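PDB 7OEC: DNA polymerase II large subunit from Pyrococcus horikoshii, which probably synthesises and exonucleolytically trims DNA, and carries within it an intein, the domain modelled, which cuts itself out by protein splicing. Local coordinates for residues V100-G104 with K105-K109; F112-R115 with E116-I120; I122-E125 with S126-E129. The protein carries 2 engineered substitutions. All blocks are in the same frame, centred on the assembly; numbering follows the deposited sequence.

Interaction 1: V100-G104 with K105-K109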
# COMPACT_ATOMS: atom_id res chain seq x y z
N VAL A 100 6.02 7.79 -7.28
CA VAL A 100 7.39 8.24 -7.18
C VAL A 100 7.38 9.76 -7.20
O VAL A 100 6.48 10.38 -7.74
CB VAL A 100 8.29 7.66 -8.30
CG1 VAL A 100 8.38 6.16 -8.22
CG2 VAL A 100 7.78 8.01 -9.61
N TYR A 101 8.37 10.36 -6.58
CA TYR A 101 8.34 11.81 -6.41
C TYR A 101 9.36 12.45 -7.33
O TYR A 101 10.55 12.17 -7.26
CB TYR A 101 8.68 12.17 -4.99
CG TYR A 101 8.26 13.56 -4.63
CD1 TYR A 101 9.20 14.57 -4.49
CD2 TYR A 101 6.91 13.87 -4.40
CE1 TYR A 101 8.82 15.87 -4.12
CE2 TYR A 101 6.52 15.17 -4.06
CZ TYR A 101 7.49 16.16 -3.91
OH TYR A 101 7.08 17.42 -3.55
N GLU A 102 8.88 13.27 -8.24
CA GLU A 102 9.73 13.79 -9.30
C GLU A 102 9.38 15.25 -9.48
O GLU A 102 8.21 15.59 -9.68
CB GLU A 102 9.52 13.02 -10.62
CG GLU A 102 9.91 11.55 -10.51
CD GLU A 102 9.97 10.78 -11.84
OE1 GLU A 102 10.77 9.78 -11.88
OE2 GLU A 102 9.24 11.17 -12.81
N ASN A 103 10.40 16.10 -9.38
CA ASN A 103 10.25 17.52 -9.72
C ASN A 103 9.04 18.12 -8.99
O ASN A 103 8.22 18.87 -9.56
CB ASN A 103 10.18 17.73 -11.25
CG ASN A 103 11.58 17.63 -11.95
OD1 ASN A 103 12.09 16.53 -12.23
ND2 ASN A 103 12.19 18.79 -12.24
N GLY A 104 8.91 17.76 -7.72
CA GLY A 104 7.91 18.38 -6.88
C GLY A 104 6.50 17.85 -7.01
O GLY A 104 5.57 18.52 -6.59
N LYS A 105 6.29 16.65 -7.57
CA LYS A 105 4.96 16.07 -7.67
C LYS A 105 5.05 14.55 -7.55
O LYS A 105 6.13 13.97 -7.75
CB LYS A 105 4.32 16.48 -9.00
CG LYS A 105 5.14 16.17 -10.20
CD LYS A 105 4.93 17.28 -11.31
CE LYS A 105 5.81 17.04 -12.57
NZ LYS A 105 7.03 16.14 -12.30
N PHE A 106 3.93 13.90 -7.21
CA PHE A 106 3.87 12.45 -7.21
C PHE A 106 3.48 12.01 -8.60
O PHE A 106 2.45 12.45 -9.12
CB PHE A 106 2.85 11.89 -6.23
CG PHE A 106 3.29 12.01 -4.80
CD1 PHE A 106 4.07 11.00 -4.22
CD2 PHE A 106 2.95 13.11 -4.04
CE1 PHE A 106 4.47 11.07 -2.91
CE2 PHE A 106 3.36 13.19 -2.73
CZ PHE A 106 4.14 12.19 -2.16
N VAL A 107 4.32 11.24 -9.23
CA VAL A 107 4.05 10.60 -10.50
C VAL A 107 3.56 9.19 -10.22
O VAL A 107 4.20 8.44 -9.46
CB VAL A 107 5.34 10.55 -11.32
CG1 VAL A 107 5.09 9.84 -12.60
CG2 VAL A 107 5.85 11.92 -11.60
N GLU A 108 2.45 8.81 -10.85
CA GLU A 108 1.88 7.48 -10.70
C GLU A 108 2.32 6.63 -11.89
O GLU A 108 1.91 6.89 -13.03
CB GLU A 108 0.36 7.57 -10.60
CG GLU A 108 -0.32 6.23 -10.37
CD GLU A 108 -1.86 6.32 -10.29
OE1 GLU A 108 -2.40 7.39 -9.96
OE2 GLU A 108 -2.53 5.32 -10.59
N LYS A 109 3.16 5.64 -11.62
CA LYS A 109 3.73 4.73 -12.61
C LYS A 109 3.28 3.31 -12.32
O LYS A 109 3.14 2.94 -11.16
CB LYS A 109 5.27 4.64 -12.44
CG LYS A 109 6.02 5.89 -12.75
CD LYS A 109 7.54 5.70 -12.75
CE LYS A 109 8.23 7.00 -13.13
NZ LYS A 109 9.65 6.76 -13.43
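Tyr-101 and Phe-106 meet as a T-shaped (edge-to-face) pair. CD2 at the tyrosine edge sits over the centre of the phenylalanine ring, the centroids are 5.0 Å apart and the planes stand at 72°. Because CG of Tyr-101 lies anti to its backbone N (chi1 -162°), the ring also lies beside the Lys-105 backbone, whose N sits over one face toward the rim, 3.8 Å from Tyr-101 CE2. On the other face of the strand pair Val-100, Glu-102, Val-107 and Lys-109 meet. Here the extended Lys-109 chain crosses Val-100 at about a right angle, CE 3.7 Å from CG2, and brings its NZ to a long salt bridge with Glu-102 OE1 at 3.6 Å; the same ammonium is hydrogen-bonded to Asn-118 OD1. Glu-102 OE2 rests against CG2 of Val-107.

All this belongs to a beta hairpin with a two-residue loop, strands 97-102 and 105-110, whose type I' turn puts Asn-103 and Gly-104 at the corners, both with positive phi. Val-100 and Val-107 exchange two backbone hydrogen bonds, Val-107 N reaching Val-100 O at 2.8 Å. Nearer the turn, Glu-102 O is gripped twice: Lys-105 N (3.0 Å) and Lys-105 NZ (2.9 Å) come from opposite faces of its carbonyl plane, the ammonium curling back through a chain bent at chi2 and chi4. Beyond the hairpin, Ile-121 packs on both aromatic rings, and the backbone of Ile-119 hydrogen-bonds to that of Tyr-101.

Interaction 2: F112-R115 with E116-I120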
# COMPACT_ATOMS: atom_id res chain seq x y z
N PHE A 112 6.14 -1.94 -12.96
CA PHE A 112 7.20 -2.40 -13.86
C PHE A 112 7.92 -1.26 -14.57
O PHE A 112 8.98 -1.49 -15.18
CB PHE A 112 6.70 -3.42 -14.90
CG PHE A 112 5.83 -2.84 -15.99
CD1 PHE A 112 6.37 -2.29 -17.14
CD2 PHE A 112 4.46 -2.83 -15.84
CE1 PHE A 112 5.55 -1.74 -18.12
CE2 PHE A 112 3.65 -2.27 -16.80
CZ PHE A 112 4.19 -1.72 -17.94
N GLU A 113 7.39 -0.04 -14.50
CA GLU A 113 8.02 1.13 -15.09
C GLU A 113 8.89 1.90 -14.10
O GLU A 113 9.60 2.83 -14.53
CB GLU A 113 6.95 2.10 -15.57
CG GLU A 113 6.02 1.62 -16.64
CD GLU A 113 4.77 2.59 -16.88
OE1 GLU A 113 4.18 3.28 -15.95
OE2 GLU A 113 4.36 2.64 -18.06
N VAL A 114 8.84 1.57 -12.81
CA VAL A 114 9.70 2.23 -11.84
C VAL A 114 11.14 1.84 -12.14
O VAL A 114 11.42 0.71 -12.57
CB VAL A 114 9.27 1.81 -10.41
CG1 VAL A 114 10.21 2.41 -9.34
CG2 VAL A 114 7.84 2.28 -10.12
N ARG A 115 12.06 2.78 -11.90
CA ARG A 115 13.48 2.57 -12.17
C ARG A 115 14.31 2.82 -10.93
O ARG A 115 13.96 3.64 -10.07
CB ARG A 115 13.97 3.52 -13.27
CG ARG A 115 13.27 3.27 -14.66
CD ARG A 115 13.70 1.89 -15.21
NE ARG A 115 13.01 1.46 -16.43
CZ ARG A 115 12.00 0.58 -16.50
NH1 ARG A 115 11.49 -0.01 -15.42
NH2 ARG A 115 11.49 0.28 -17.70
N GLU A 116 15.44 2.12 -10.86
CA GLU A 116 16.41 2.44 -9.83
C GLU A 116 16.73 3.94 -9.90
O GLU A 116 16.91 4.51 -10.99
CB GLU A 116 17.69 1.63 -10.02
CG GLU A 116 17.58 0.23 -9.58
CD GLU A 116 18.89 -0.54 -9.84
OE1 GLU A 116 19.93 0.10 -10.15
OE2 GLU A 116 18.87 -1.77 -9.75
N GLY A 117 16.82 4.55 -8.72
CA GLY A 117 17.07 5.96 -8.59
C GLY A 117 15.83 6.80 -8.51
O GLY A 117 15.94 7.99 -8.19
N ASN A 118 14.66 6.25 -8.84
CA ASN A 118 13.43 6.99 -8.61
C ASN A 118 13.27 7.22 -7.10
O ASN A 118 13.74 6.42 -6.28
CB ASN A 118 12.18 6.23 -9.12
CG ASN A 118 12.06 6.18 -10.64
OD1 ASN A 118 11.16 5.50 -11.13
ND2 ASN A 118 12.94 6.86 -11.37
N ILE A 119 12.58 8.30 -6.73
CA ILE A 119 12.40 8.67 -5.33
C ILE A 119 11.04 8.20 -4.81
O ILE A 119 10.00 8.48 -5.41
CB ILE A 119 12.54 10.19 -5.14
CG1 ILE A 119 13.93 10.64 -5.58
CG2 ILE A 119 12.21 10.62 -3.70
CD1 ILE A 119 15.08 10.11 -4.77
N ILE A 120 11.05 7.57 -3.64
CA ILE A 120 9.87 7.19 -2.87
C ILE A 120 9.81 8.08 -1.63
O ILE A 120 10.85 8.45 -1.08
CB ILE A 120 9.98 5.70 -2.46
CG1 ILE A 120 10.08 4.79 -3.66
CG2 ILE A 120 8.87 5.29 -1.53
CD1 ILE A 120 8.84 4.72 -4.48
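Asn-118 reaches back over Arg-115 at the close of a type II beta turn, Arg-115 to Asn-118, that leads from a surface loop into strand 119-123. Two hydrogen bonds join the ends of the turn: Asn-118 N to Arg-115 O, and Arg-115 N to Asn-118 OD1, each 3.0 Å. The second is straight at the hydrogen (169°), yet the donor stands well above the amide plane, so the carboxamide is approached over its face. With CG beside its own backbone N (chi1 -72°), the Asn-118 side chain lies alongside the Arg-115 peptide, and OD1, also held by Lys-109 of the hairpin next to it, touches CG1 of Val-114, whose side chain crosses it at a slant. Gly-117 takes the third position of the turn, with backbone angles at which a side chain would collide with the preceding carbonyl oxygen.

The arginine turns the other way. Bent at chi2 (-67°), it folds back along its own loop and lays its guanidinium over Glu-113 O, which lies toward the rim of one face. NH1 then serves two backbone carbonyls, one for each of its N-H groups. Val-114 O, 2.9 Å from NH1, is tilted somewhat out of the guanidinium plane, whereas Phe-112 O sits at the edge, practically in that plane and also 2.9 Å from NH1.

Interaction 3: I122-E125 with S126-E129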
# COMPACT_ATOMS: atom_id res chain seq x y z
N ILE A 122 8.75 8.58 2.27
CA ILE A 122 8.38 7.97 3.53
C ILE A 122 7.97 9.07 4.51
O ILE A 122 8.39 10.22 4.39
CB ILE A 122 9.55 7.12 4.04
CG1 ILE A 122 10.74 8.00 4.26
CG2 ILE A 122 9.90 5.91 3.03
CD1 ILE A 122 11.84 7.27 5.00
N ILE A 123 7.14 8.72 5.49
CA ILE A 123 6.63 9.67 6.48
C ILE A 123 7.27 9.39 7.84
O ILE A 123 7.28 8.25 8.30
CB ILE A 123 5.11 9.52 6.63
CG1 ILE A 123 4.43 9.73 5.29
CG2 ILE A 123 4.56 10.50 7.57
CD1 ILE A 123 4.73 11.05 4.67
N ASP A 124 7.76 10.44 8.48
CA ASP A 124 8.11 10.33 9.89
C ASP A 124 6.81 10.40 10.68
O ASP A 124 6.12 11.42 10.61
CB ASP A 124 9.05 11.47 10.27
CG ASP A 124 9.58 11.33 11.69
OD1 ASP A 124 8.81 10.92 12.59
OD2 ASP A 124 10.76 11.67 11.90
N GLU A 125 6.45 9.34 11.40
CA GLU A 125 5.12 9.26 12.02
C GLU A 125 4.95 10.30 13.14
O GLU A 125 3.83 10.76 13.38
CB GLU A 125 4.85 7.82 12.51
CG GLU A 125 3.39 7.58 12.97
CD GLU A 125 3.08 6.14 13.47
OE1 GLU A 125 3.92 5.23 13.29
OE2 GLU A 125 1.98 5.94 14.05
N SER A 126 6.05 10.74 13.77
CA SER A 126 5.93 11.66 14.91
C SER A 126 5.65 13.08 14.45
O SER A 126 4.91 13.82 15.12
CB SER A 126 7.22 11.64 15.75
OG SER A 126 7.60 10.32 16.17
N THR A 127 6.27 13.51 13.36
CA THR A 127 6.12 14.87 12.86
C THR A 127 5.26 14.93 11.62
O THR A 127 4.87 16.03 11.21
CB THR A 127 7.48 15.41 12.47
OG1 THR A 127 7.99 14.53 11.44
CG2 THR A 127 8.43 15.43 13.68
N LEU A 128 4.99 13.78 11.02
CA LEU A 128 4.28 13.64 9.75
C LEU A 128 5.05 14.26 8.59
O LEU A 128 4.48 14.51 7.53
CB LEU A 128 2.81 14.12 9.81
CG LEU A 128 2.00 13.47 10.95
CD1 LEU A 128 0.63 14.09 11.15
CD2 LEU A 128 1.83 11.98 10.73
N GLU A 129 6.37 14.44 8.77
CA GLU A 129 7.18 15.05 7.72
C GLU A 129 7.48 14.02 6.65
O GLU A 129 7.90 12.91 6.96
CB GLU A 129 8.53 15.49 8.26
CG GLU A 129 9.42 16.17 7.21
CD GLU A 129 10.81 16.53 7.72
OE1 GLU A 129 11.32 15.90 8.68
OE2 GLU A 129 11.39 17.49 7.16
O HOH W 1 10.73 14.70 11.18
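An Asx turn at Asp-124 and an ST turn at Thr-127 follow each other in the surface loop that joins strand 119-123 to strand 130-141. The two strands are antiparallel neighbours in a four-stranded sheet, so the loop reverses the chain at the sheet's edge. Its mouth is closed by Asp-124 N, which gives a nearly straight bond (172°) to Glu-129 O at 2.9 Å.

In the Asx turn, the Asp-124 carboxylate swings forward, its CG anti to the backbone N (chi1 -174°), and OD1 takes the N-H of Ser-126 at 3.0 Å. The bond arrives on the anti side of that oxygen, a little out of the carboxylate plane. In the ST turn, Thr-127 OG1 stands between its backbone N and carbonyl carbon (chi1 60°) and accepts from Glu-129 N at 3.1 Å. The Thr-127 and Asp-124 side chains cross at a slant, OG1 close against Asp-124 CB. Inside the loop, Leu-128 N makes a weak, poorly aligned bond to Asp-124 O. Leu-128 has positive phi, and its CD2 packs on Glu-125 O at 3.5 Å while its CA meets CG2 of the buried Ile-123.

Asp-124 OD2 and Glu-129 OE1 lie 5.3 Å apart, on two acids that would otherwise probably repel. One water stitches these polar ends together: it donates to both of those carboxylates, and it accepts from Thr-127 OG1 at 2.8 Å.

Overall arrangement
From the N-terminal side, interaction 1 comes first, closing the tight turn between strands 97-102 and 105-110. The chain then runs through a short 3-10 segment to interaction 2, which closes the turn just before strand 119-123; that strand leads directly to interaction 3, where the loop into strand 130-141 is closed. The three lie in series, none nested in or crossing another. Interactions 1 and 2 do touch, through the backbones of Tyr-101 and Ile-119 and the side chains of Lys-109 and Asn-118, so the two-stranded hairpin is joined to the edge of the four-stranded sheet. Interaction 3, its centre about 22 Å from that of interaction 2, sits at the other end of strand 119-123.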